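Side-chain contacts in CBS domain-containing protein CBSX2, chloroplastic (Arabidopsis thaliana, PDB 3SL7), which probably modulates plant development by regulating the chloroplast thioredoxin system through its pair of CBS domains: residues A[14-19]-A[142-147]; A[47-52]-A[133-138]. All coordinates share one frame; numbering follows the deposited sequence.

Contact 1: residues A[14-19]-A[142-147]; sequences QNLHVV and IGILTR
Leu16 reaches from the loop after strand 11-12 to Gly143 and Ile144 of strand 141-146, and this one side chain carries the whole contact from its side. Its CB points toward the strand, and CG stands anti to the carbonyl carbon (chi1 -58°), which sends the fork of the side chain onward to the strand with one methyl for each of two successive residues. CD1 settles on the main chain of Gly143, 3.8 Å from Gly143 CA and equally close to Gly143 N. CD2 meets Ile144, where it comes to 3.4 Å from Ile144 CG2, tighter than usual for two methyls, and to 3.7 Å from Ile144 N.

Ile142 and Gly143 form a classic beta bulge, both facing Val134 of the neighbouring strand 131-135 in the second CBS domain; glycine accommodates the fully extended backbone there (phi/psi -179°/-178°). Leu16, from the first CBS motif, packs on the bulged part of strand 141-146. In Ile144, with CG1 anti to the backbone N (chi1 -167°), CG2 falls between N and the carbonyl carbon, on the side of Leu16 CD2. Branching at CB thus lets CG2 meet Leu16 while CG1 takes another direction, and an apolar residue fits because the position is buried. Thr11 touches both Leu16 and Ile144, and its backbone is hydrogen-bonded to that of Ile144; Leu141 also packs on Leu16.

Contact 2: residues A[47-52]-A[133-138]; sequences WTLVGV and PVVDAD
Leu49 meets Pro133 and Val135 in packing between the first and second CBS motifs of a CBS pair. Just before it, Thr48 suits a partly exposed turn, where its hydroxyl can reach a water: Thr48 OG1 lies 3.0 Å from the water, which also donates a 2.8 Å hydrogen bond to Asp138 O. Leu49 CB points toward strand 131-135 and sits 4.0 Å from Val135 CG1. Its CG is anti to the backbone N (chi1 -171°) and lies 3.9 Å from Pro133 CB, so one leucine spans two residues whose side chains rise from the same side of their strand. Val50 and Gly51 follow as a classic beta bulge facing Val42. Beyond it Val52 again turns toward the partner, setting CG1 3.8 Å from Pro133 CG. The compact proline ring is thus met at adjacent carbons by two aliphatic side chains, each crossing it at about a right angle.

The strands run nearly antiparallel, at 172°, with axes 9.4 Å apart. Within these segments no backbone bond links them and side chains do the packing, while Trp47 and Leu49 bond the backbones of Leu141 and Gly139. Pro108 packs on Leu49 and Val52, Pro41 of strand 39-43 on Leu49, and Leu141 of strand 141-146 on Pro133.

Overall arrangement
Both contacts join the two CBS motifs of the chain, and their centres lie 10 Å apart. Along the sequence the order is 14-19, 47-52, 133-138, 142-147, so the loop spanned by contact 2 falls within that spanned by contact 1. Their second-motif halves sit on strands 131-135 and 141-146, consecutive in the chain and adjacent in the mixed sheet, where Val134 probably hydrogen-bonds Ile142 and Gly143. On the first-motif side, Val18 packs on Trp47. Strand 49-54 belongs to the other, antiparallel sheet, whereas strand 11-12 leading into 14-19 joins the mixed one. The two motifs are thereby packed into one unit, forming the CBS pair.

Contact 1: residues A[14-19]-A[142-147]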
ATOM      1  N   GLN A  14     -10.928  14.213   1.192  1.00 43.54           N
ATOM      2  CA  GLN A  14     -10.054  14.696   2.260  1.00 45.14           C
ATOM      3  C   GLN A  14      -8.926  13.725   2.572  1.00 42.93           C
ATOM      4  O   GLN A  14      -7.945  14.098   3.211  1.00 47.39           O
ATOM      5  CB  GLN A  14     -10.846  15.028   3.535  1.00 44.36           C
ATOM      6  CG  GLN A  14     -11.680  13.879   4.086  1.00 66.29           C
ATOM      7  CD  GLN A  14     -13.136  13.949   3.655  1.00 83.35           C
ATOM      8  OE1 GLN A  14     -13.450  14.359   2.535  1.00 78.51           O
ATOM      9  NE2 GLN A  14     -14.032  13.556   4.551  1.00 95.79           N
ATOM     10  N   ASN A  15      -9.055  12.486   2.110  1.00 37.83           N
ATOM     11  CA  ASN A  15      -8.015  11.493   2.352  1.00 32.56           C
ATOM     12  C   ASN A  15      -7.192  11.160   1.112  1.00 44.49           C
ATOM     13  O   ASN A  15      -6.381  10.238   1.128  1.00 51.02           O
ATOM     14  CB  ASN A  15      -8.617  10.237   2.982  1.00 43.36           C
ATOM     15  CG  ASN A  15      -9.330  10.536   4.288  1.00 53.30           C
ATOM     16  OD1 ASN A  15     -10.483  10.160   4.487  1.00 60.57           O
ATOM     17  ND2 ASN A  15      -8.646  11.237   5.182  1.00 67.47           N
ATOM     18  N   LEU A  16      -7.395  11.920   0.040  1.00 35.63           N
ATOM     19  CA  LEU A  16      -6.620  11.719  -1.180  1.00 36.88           C
ATOM     20  C   LEU A  16      -5.244  12.336  -1.038  1.00 43.28           C
ATOM     21  O   LEU A  16      -5.046  13.277  -0.264  1.00 40.67           O
ATOM     22  CB  LEU A  16      -7.303  12.341  -2.401  1.00 30.38           C
ATOM     23  CG  LEU A  16      -8.714  11.827  -2.673  1.00 36.63           C
ATOM     24  CD1 LEU A  16      -9.421  12.476  -3.872  1.00 44.78           C
ATOM     25  CD2 LEU A  16      -8.842  10.314  -2.622  1.00 29.72           C
ATOM     26  N   HIS A  17      -4.299  11.790  -1.793  1.00 31.17           N
ATOM     27  CA  HIS A  17      -2.985  12.391  -1.930  1.00 38.62           C
ATOM     28  C   HIS A  17      -2.783  12.662  -3.409  1.00 42.09           C
ATOM     29  O   HIS A  17      -2.725  11.734  -4.214  1.00 51.44           O
ATOM     30  CB  HIS A  17      -1.933  11.441  -1.375  1.00 32.35           C
ATOM     31  CG  HIS A  17      -2.338  10.817  -0.078  1.00 50.32           C
ATOM     32  ND1 HIS A  17      -2.512  11.552   1.078  1.00 37.16           N
ATOM     33  CD2 HIS A  17      -2.647   9.538   0.240  1.00 45.14           C
ATOM     34  CE1 HIS A  17      -2.884  10.747   2.056  1.00 46.29           C
ATOM     35  NE2 HIS A  17      -2.977   9.519   1.573  1.00 43.19           N
ATOM     36  N   VAL A  18      -2.720  13.938  -3.769  1.00 27.79           N
ATOM     37  CA  VAL A  18      -2.697  14.318  -5.168  1.00 30.67           C
ATOM     38  C   VAL A  18      -1.394  15.005  -5.507  1.00 36.62           C
ATOM     39  O   VAL A  18      -0.738  15.571  -4.634  1.00 29.39           O
ATOM     40  CB  VAL A  18      -3.845  15.282  -5.519  1.00 24.56           C
ATOM     41  CG1 VAL A  18      -5.212  14.622  -5.255  1.00 38.60           C
ATOM     42  CG2 VAL A  18      -3.715  16.565  -4.729  1.00 28.76           C
ATOM     43  N   VAL A  19      -1.016  14.926  -6.778  1.00 25.76           N
ATOM     44  CA  VAL A  19       0.055  15.761  -7.321  1.00 31.01           C
ATOM     45  C   VAL A  19      -0.459  16.409  -8.596  1.00 34.11           C
ATOM     46  O   VAL A  19      -1.569  16.114  -9.043  1.00 34.07           O
ATOM     47  CB  VAL A  19       1.316  14.936  -7.632  1.00 24.96           C
ATOM     48  CG1 VAL A  19       1.928  14.400  -6.337  1.00 24.58           C
ATOM     49  CG2 VAL A  19       0.969  13.783  -8.575  1.00 23.09           C
ATOM     50  N   ILE A 142     -13.208  13.668  -6.689  1.00 25.56           N
ATOM     51  CA  ILE A 142     -13.940  13.776  -5.427  1.00 25.99           C
ATOM     52  C   ILE A 142     -13.651  12.602  -4.507  1.00 23.33           C
ATOM     53  O   ILE A 142     -14.016  12.596  -3.337  1.00 31.95           O
ATOM     54  CB  ILE A 142     -15.460  13.929  -5.636  1.00 22.15           C
ATOM     55  CG1 ILE A 142     -16.024  12.746  -6.422  1.00 24.94           C
ATOM     56  CG2 ILE A 142     -15.773  15.237  -6.343  1.00 22.90           C
ATOM     57  CD1 ILE A 142     -17.571  12.744  -6.500  1.00 31.28           C
ATOM     58  N   GLY A 143     -12.966  11.600  -5.039  1.00 28.98           N
ATOM     59  CA  GLY A 143     -12.598  10.469  -4.224  1.00 26.23           C
ATOM     60  C   GLY A 143     -11.818   9.460  -5.024  1.00 31.08           C
ATOM     61  O   GLY A 143     -11.539   9.650  -6.202  1.00 22.45           O
ATOM     62  N   ILE A 144     -11.474   8.362  -4.381  1.00 22.59           N
ATOM     63  CA  ILE A 144     -10.863   7.274  -5.096  1.00 25.12           C
ATOM     64  C   ILE A 144     -11.415   5.970  -4.543  1.00 25.44           C
ATOM     65  O   ILE A 144     -11.696   5.863  -3.350  1.00 29.59           O
ATOM     66  CB  ILE A 144      -9.293   7.358  -5.025  1.00 24.90           C
ATOM     67  CG1 ILE A 144      -8.648   6.421  -6.033  1.00 38.78           C
ATOM     68  CG2 ILE A 144      -8.767   7.061  -3.623  1.00 34.97           C
ATOM     69  CD1 ILE A 144      -7.203   6.802  -6.347  1.00 46.80           C
ATOM     70  N   LEU A 145     -11.621   4.997  -5.424  1.00 21.98           N
ATOM     71  CA  LEU A 145     -11.992   3.654  -4.991  1.00 23.15           C
ATOM     72  C   LEU A 145     -10.776   2.742  -5.065  1.00 24.50           C
ATOM     73  O   LEU A 145     -10.180   2.562  -6.131  1.00 26.91           O
ATOM     74  CB  LEU A 145     -13.112   3.078  -5.859  1.00 26.20           C
ATOM     75  CG  LEU A 145     -13.673   1.744  -5.347  1.00 34.76           C
ATOM     76  CD1 LEU A 145     -14.472   1.961  -4.048  1.00 26.67           C
ATOM     77  CD2 LEU A 145     -14.544   1.074  -6.409  1.00 28.18           C
ATOM     78  N   THR A 146     -10.427   2.155  -3.930  1.00 24.38           N
ATOM     79  CA  THR A 146      -9.278   1.274  -3.850  1.00 28.47           C
ATOM     80  C   THR A 146      -9.777  -0.131  -3.592  1.00 34.08           C
ATOM     81  O   THR A 146     -10.916  -0.309  -3.193  1.00 28.23           O
ATOM     82  CB  THR A 146      -8.374   1.666  -2.674  1.00 27.04           C
ATOM     83  OG1 THR A 146      -9.050   1.376  -1.444  1.00 30.83           O
ATOM     84  CG2 THR A 146      -8.043   3.165  -2.720  1.00 27.65           C
ATOM     85  N   ARG A 147      -8.920  -1.127  -3.790  1.00 26.72           N
ATOM     86  CA  ARG A 147      -9.297  -2.498  -3.482  1.00 28.21           C
ATOM     87  C   ARG A 147      -9.659  -2.611  -2.008  1.00 36.69           C
ATOM     88  O   ARG A 147     -10.603  -3.313  -1.643  1.00 34.28           O
ATOM     89  CB  ARG A 147      -8.176  -3.467  -3.847  1.00 32.75           C
ATOM     90  CG  ARG A 147      -8.047  -3.717  -5.341  1.00 48.89           C
ATOM     91  CD  ARG A 147      -6.846  -4.602  -5.653  1.00 69.37           C
ATOM     92  NE  ARG A 147      -6.881  -5.866  -4.919  1.00 78.59           N
ATOM     93  CZ  ARG A 147      -7.660  -6.896  -5.241  1.00 83.17           C
ATOM     94  NH1 ARG A 147      -8.487  -6.809  -6.279  1.00 78.09           N
ATOM     95  NH2 ARG A 147      -7.620  -8.014  -4.522  1.00 72.70           N
TER

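Contact 2: residues A[47-52]-A[133-138]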
ATOM      1  N   TRP A  47      -8.455  21.030  -9.549  1.00 35.41           N
ATOM      2  CA  TRP A  47      -8.876  19.721  -9.064  1.00 29.81           C
ATOM      3  C   TRP A  47      -9.523  18.850 -10.128  1.00 28.21           C
ATOM      4  O   TRP A  47     -10.093  17.811  -9.819  1.00 32.42           O
ATOM      5  CB  TRP A  47      -9.775  19.853  -7.827  1.00 44.46           C
ATOM      6  CG  TRP A  47      -8.944  19.855  -6.612  1.00 46.64           C
ATOM      7  CD1 TRP A  47      -8.224  20.899  -6.115  1.00 51.64           C
ATOM      8  CD2 TRP A  47      -8.676  18.740  -5.765  1.00 41.89           C
ATOM      9  NE1 TRP A  47      -7.537  20.506  -4.994  1.00 51.72           N
ATOM     10  CE2 TRP A  47      -7.796  19.182  -4.758  1.00 51.85           C
ATOM     11  CE3 TRP A  47      -9.105  17.412  -5.750  1.00 29.36           C
ATOM     12  CZ2 TRP A  47      -7.338  18.346  -3.746  1.00 46.55           C
ATOM     13  CZ3 TRP A  47      -8.640  16.578  -4.750  1.00 45.75           C
ATOM     14  CH2 TRP A  47      -7.768  17.050  -3.760  1.00 52.44           C
ATOM     15  N   THR A  48      -9.406  19.263 -11.385  1.00 30.32           N
ATOM     16  CA  THR A  48      -9.776  18.385 -12.485  1.00 34.33           C
ATOM     17  C   THR A  48      -8.802  17.218 -12.523  1.00 36.00           C
ATOM     18  O   THR A  48      -7.578  17.416 -12.493  1.00 32.61           O
ATOM     19  CB  THR A  48      -9.750  19.117 -13.825  1.00 36.82           C
ATOM     20  OG1 THR A  48     -10.613  20.257 -13.744  1.00 40.14           O
ATOM     21  CG2 THR A  48     -10.228  18.194 -14.941  1.00 32.55           C
ATOM     22  N   LEU A  49      -9.339  16.003 -12.568  1.00 25.73           N
ATOM     23  CA  LEU A  49      -8.510  14.805 -12.637  1.00 32.76           C
ATOM     24  C   LEU A  49      -7.906  14.750 -14.033  1.00 36.74           C
ATOM     25  O   LEU A  49      -8.633  14.752 -15.023  1.00 28.02           O
ATOM     26  CB  LEU A  49      -9.374  13.574 -12.366  1.00 23.88           C
ATOM     27  CG  LEU A  49      -8.782  12.177 -12.156  1.00 32.74           C
ATOM     28  CD1 LEU A  49      -8.576  11.486 -13.464  1.00 39.77           C
ATOM     29  CD2 LEU A  49      -7.496  12.239 -11.356  1.00 18.49           C
ATOM     30  N   VAL A  50      -6.579  14.749 -14.126  1.00 25.46           N
ATOM     31  CA  VAL A  50      -5.935  14.735 -15.440  1.00 22.88           C
ATOM     32  C   VAL A  50      -5.137  13.459 -15.713  1.00 27.39           C
ATOM     33  O   VAL A  50      -4.785  13.167 -16.857  1.00 24.98           O
ATOM     34  CB  VAL A  50      -5.045  15.975 -15.657  1.00 32.81           C
ATOM     35  CG1 VAL A  50      -5.857  17.244 -15.447  1.00 29.88           C
ATOM     36  CG2 VAL A  50      -3.815  15.936 -14.736  1.00 28.43           C
ATOM     37  N   GLY A  51      -4.864  12.697 -14.662  1.00 25.00           N
ATOM     38  CA  GLY A  51      -4.096  11.482 -14.814  1.00 25.12           C
ATOM     39  C   GLY A  51      -3.850  10.772 -13.509  1.00 21.55           C
ATOM     40  O   GLY A  51      -4.362  11.155 -12.461  1.00 25.82           O
ATOM     41  N   VAL A  52      -3.082   9.698 -13.596  1.00 19.28           N
ATOM     42  CA  VAL A  52      -2.658   8.950 -12.428  1.00 21.35           C
ATOM     43  C   VAL A  52      -1.190   8.617 -12.636  1.00 31.90           C
ATOM     44  O   VAL A  52      -0.720   8.529 -13.773  1.00 30.07           O
ATOM     45  CB  VAL A  52      -3.470   7.641 -12.257  1.00 20.97           C
ATOM     46  CG1 VAL A  52      -4.968   7.960 -12.039  1.00 29.65           C
ATOM     47  CG2 VAL A  52      -3.294   6.743 -13.472  1.00 29.25           C
ATOM     48  N   PRO A 133     -10.133   6.600  -9.742  1.00 26.56           N
ATOM     49  CA  PRO A 133     -10.475   7.941  -9.279  1.00 18.28           C
ATOM     50  C   PRO A 133     -11.991   8.100  -9.398  1.00 24.75           C
ATOM     51  O   PRO A 133     -12.595   7.554 -10.324  1.00 23.28           O
ATOM     52  CB  PRO A 133      -9.765   8.851 -10.282  1.00 24.97           C
ATOM     53  CG  PRO A 133      -8.614   8.022 -10.807  1.00 32.20           C
ATOM     54  CD  PRO A 133      -9.173   6.615 -10.858  1.00 34.07           C
ATOM     55  N   VAL A 134     -12.600   8.814  -8.468  1.00 22.58           N
ATOM     56  CA  VAL A 134     -14.036   9.099  -8.567  1.00 20.90           C
ATOM     57  C   VAL A 134     -14.162  10.574  -8.878  1.00 22.74           C
ATOM     58  O   VAL A 134     -13.578  11.416  -8.189  1.00 31.02           O
ATOM     59  CB  VAL A 134     -14.772   8.766  -7.267  1.00 24.30           C
ATOM     60  CG1 VAL A 134     -16.302   8.819  -7.478  1.00 24.12           C
ATOM     61  CG2 VAL A 134     -14.356   7.397  -6.768  1.00 25.89           C
ATOM     62  N   VAL A 135     -14.903  10.889  -9.935  1.00 23.95           N
ATOM     63  CA  VAL A 135     -15.106  12.268 -10.325  1.00 17.33           C
ATOM     64  C   VAL A 135     -16.570  12.699 -10.222  1.00 26.05           C
ATOM     65  O   VAL A 135     -17.487  11.870 -10.171  1.00 26.56           O
ATOM     66  CB  VAL A 135     -14.591  12.521 -11.757  1.00 28.76           C
ATOM     67  CG1 VAL A 135     -13.093  12.189 -11.849  1.00 21.86           C
ATOM     68  CG2 VAL A 135     -15.378  11.692 -12.754  1.00 30.08           C
ATOM     69  N   ASP A 136     -16.780  14.008 -10.181  1.00 28.68           N
ATOM     70  CA  ASP A 136     -18.115  14.573 -10.246  1.00 30.07           C
ATOM     71  C   ASP A 136     -18.448  14.969 -11.672  1.00 32.42           C
ATOM     72  O   ASP A 136     -17.697  14.665 -12.579  1.00 27.56           O
ATOM     73  CB  ASP A 136     -18.251  15.771  -9.312  1.00 27.29           C
ATOM     74  CG  ASP A 136     -17.394  16.951  -9.730  1.00 42.69           C
ATOM     75  OD1 ASP A 136     -16.861  16.987 -10.868  1.00 28.49           O
ATOM     76  OD2 ASP A 136     -17.260  17.862  -8.896  1.00 31.57           O
ATOM     77  N   ALA A 137     -19.576  15.656 -11.861  1.00 24.58           N
ATOM     78  CA  ALA A 137     -20.097  15.901 -13.200  1.00 35.54           C
ATOM     79  C   ALA A 137     -19.195  16.863 -13.954  1.00 32.43           C
ATOM     80  O   ALA A 137     -19.251  16.953 -15.179  1.00 48.54           O
ATOM     81  CB  ALA A 137     -21.522  16.452 -13.125  1.00 30.46           C
ATOM     82  N   ASP A 138     -18.372  17.579 -13.196  1.00 29.47           N
ATOM     83  CA  ASP A 138     -17.377  18.491 -13.741  1.00 34.62           C
ATOM     84  C   ASP A 138     -15.999  17.863 -13.905  1.00 42.52           C
ATOM     85  O   ASP A 138     -15.041  18.564 -14.205  1.00 35.10           O
ATOM     86  CB  ASP A 138     -17.228  19.692 -12.826  1.00 36.97           C
ATOM     87  CG  ASP A 138     -18.324  20.686 -13.013  1.00 55.54           C
ATOM     88  OD1 ASP A 138     -18.767  20.842 -14.171  1.00 57.77           O
ATOM     89  OD2 ASP A 138     -18.748  21.294 -12.006  1.00 80.37           O
TER
HETATM   90  O   HOH W   1     -13.369  20.798 -14.652  1.00 49.81           O